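Local coordinates for MutT/nudix family protein (Streptococcus pneumoniae, PDB 4HFQ) that hydrolyses UDP-linked precursors of peptidoglycan biosynthesis as a UDP-X diphosphatase of the Nudix family, at residues K8-M13 against S41-Q46. Sequence-based numbering, arbitrary orientation. Where two conformers were deposited one is given.
Sequences KYLQRM and SEMLNQ. With EDO (1,2-ethanediol), chain J.
Lys8 NZ donates a hydrogen bond to O2 of a 1,2-ethanediol, 2.9 Å away, with the lysine chain extended beyond CG; the diol probably comes from the crystallisation liquor. The other side of the same helix packs in an antiparallel helical hairpin, formed by helices 3-23 and 27-47 of the N-terminal helical region. The axes of segments 8-13 and 41-46 run at 156° and come no closer than 11.7 Å, and only the ends of apolar side chains meet between them; no hydrogen bond crosses. Leu10 lies at the middle of it, its two methyls divided between two partners. Leu10 CD2 meets Leu44 CD1 at 3.8 Å, the two side chains crossing at about a right angle. Leu10 CD1 lies 4.2 Å from Met43 CE, and the Leu10 and Met43 side chains slide past each other in opposite directions. Met43 has CG anti to its own N (chi1 180°) and runs out straight as far as SD; the bend at chi3, 76°, then sets the direction of the methyl. Leu40 adds to the packing around Leu10 and Met13, and Leu44 also rests on Val58 and Leu59 of helix 52-59. Met43 of the second subunit packs on Tyr9 and Met13, while Arg12 forms salt bridges to Asp35 and Glu101 of that subunit. Within the chain, the methyls of Met13 and Met43 lie 4.4 Å apart, CE to CE, a loose contact.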
# COMPACT_ATOMS: atom_id res chain seq x y z
N LYS A 8 6.89 10.40 -7.57
CA LYS A 8 6.03 9.28 -7.91
C LYS A 8 6.64 8.40 -9.01
O LYS A 8 6.55 7.17 -8.94
CB LYS A 8 4.64 9.76 -8.29
CG LYS A 8 3.84 10.31 -7.11
CD LYS A 8 2.56 10.96 -7.64
CE LYS A 8 1.82 11.80 -6.63
NZ LYS A 8 0.62 12.38 -7.29
N TYR A 9 7.25 9.01 -10.03
CA TYR A 9 7.92 8.23 -11.09
C TYR A 9 9.06 7.42 -10.50
O TYR A 9 9.17 6.22 -10.81
CB TYR A 9 8.48 9.15 -12.18
CG TYR A 9 7.48 9.64 -13.20
CD1 TYR A 9 6.76 8.74 -13.98
CD2 TYR A 9 7.26 11.00 -13.39
CE1 TYR A 9 5.84 9.17 -14.91
CE2 TYR A 9 6.35 11.45 -14.33
CZ TYR A 9 5.63 10.54 -15.08
OH TYR A 9 4.69 10.93 -16.02
N LEU A 10 9.90 8.04 -9.68
CA LEU A 10 11.02 7.32 -9.08
C LEU A 10 10.53 6.14 -8.23
O LEU A 10 11.04 5.01 -8.33
CB LEU A 10 11.89 8.27 -8.26
CG LEU A 10 13.08 7.70 -7.49
CD1 LEU A 10 14.16 7.22 -8.43
CD2 LEU A 10 13.65 8.70 -6.49
N GLN A 11 9.55 6.42 -7.38
CA GLN A 11 9.01 5.43 -6.47
C GLN A 11 8.48 4.23 -7.29
O GLN A 11 8.76 3.06 -6.96
CB GLN A 11 7.93 6.14 -5.68
CG GLN A 11 7.32 5.36 -4.56
CD GLN A 11 6.01 6.01 -4.15
OE1 GLN A 11 4.99 5.86 -4.81
NE2 GLN A 11 6.06 6.79 -3.04
N ARG A 12 7.78 4.50 -8.37
CA ARG A 12 7.22 3.44 -9.20
C ARG A 12 8.30 2.63 -9.93
O ARG A 12 8.24 1.39 -9.98
CB ARG A 12 6.21 4.04 -10.19
CG ARG A 12 5.56 3.01 -11.09
CD ARG A 12 4.69 2.03 -10.33
NE ARG A 12 4.19 1.00 -11.23
CZ ARG A 12 3.97 -0.26 -10.90
NH1 ARG A 12 4.15 -0.71 -9.64
NH2 ARG A 12 3.58 -1.11 -11.85
N MET A 13 9.29 3.32 -10.48
CA MET A 13 10.36 2.61 -11.19
C MET A 13 11.20 1.75 -10.27
O MET A 13 11.60 0.63 -10.65
CB MET A 13 11.23 3.60 -11.95
CG MET A 13 10.48 4.21 -13.11
SD MET A 13 11.49 5.07 -14.31
CE MET A 13 11.99 6.46 -13.32
N SER A 41 19.62 4.99 -8.85
CA SER A 41 20.45 5.43 -7.73
C SER A 41 21.30 6.66 -8.09
O SER A 41 21.42 7.60 -7.30
CB SER A 41 21.33 4.27 -7.27
OG SER A 41 20.54 3.13 -6.92
N GLU A 42 21.86 6.67 -9.30
CA GLU A 42 22.66 7.81 -9.79
C GLU A 42 21.77 9.02 -9.99
O GLU A 42 22.13 10.14 -9.63
CB GLU A 42 23.36 7.45 -11.09
CG GLU A 42 24.49 6.46 -10.91
CD GLU A 42 24.96 5.83 -12.21
OE1 GLU A 42 24.72 6.41 -13.30
OE2 GLU A 42 25.58 4.76 -12.14
N MET A 43 20.59 8.79 -10.56
CA MET A 43 19.67 9.88 -10.83
C MET A 43 19.15 10.50 -9.54
O MET A 43 19.09 11.72 -9.42
CB MET A 43 18.52 9.39 -11.71
CG MET A 43 17.52 10.49 -12.02
SD MET A 43 16.25 9.94 -13.14
CE MET A 43 15.30 8.97 -12.02
N LEU A 44 18.81 9.66 -8.56
CA LEU A 44 18.37 10.17 -7.27
C LEU A 44 19.45 11.01 -6.59
O LEU A 44 19.15 12.06 -6.01
CB LEU A 44 17.92 9.02 -6.37
CG LEU A 44 17.67 9.48 -4.93
CD1 LEU A 44 16.55 10.51 -4.89
CD2 LEU A 44 17.39 8.29 -4.01
N ASN A 45 20.69 10.54 -6.64
CA ASN A 45 21.79 11.29 -6.07
C ASN A 45 21.84 12.70 -6.66
O ASN A 45 21.94 13.69 -5.93
CB ASN A 45 23.11 10.56 -6.31
CG ASN A 45 24.22 11.09 -5.44
OD1 ASN A 45 24.02 11.37 -4.26
ND2 ASN A 45 25.41 11.23 -6.02
N GLN A 46 21.72 12.79 -7.98
CA GLN A 46 21.84 14.07 -8.68
C GLN A 46 20.60 14.94 -8.54
O GLN A 46 20.69 16.17 -8.56
CB GLN A 46 22.17 13.86 -10.16
CG GLN A 46 22.87 15.04 -10.82
CD GLN A 46 24.19 15.40 -10.14
OE1 GLN A 46 24.90 14.52 -9.64
NE2 GLN A 46 24.52 16.69 -10.13
C1 EDO J . -3.11 9.94 -5.72
O1 EDO J . -3.52 9.88 -7.10
C2 EDO J . -1.59 9.99 -5.61
O2 EDO J . -0.95 9.96 -6.89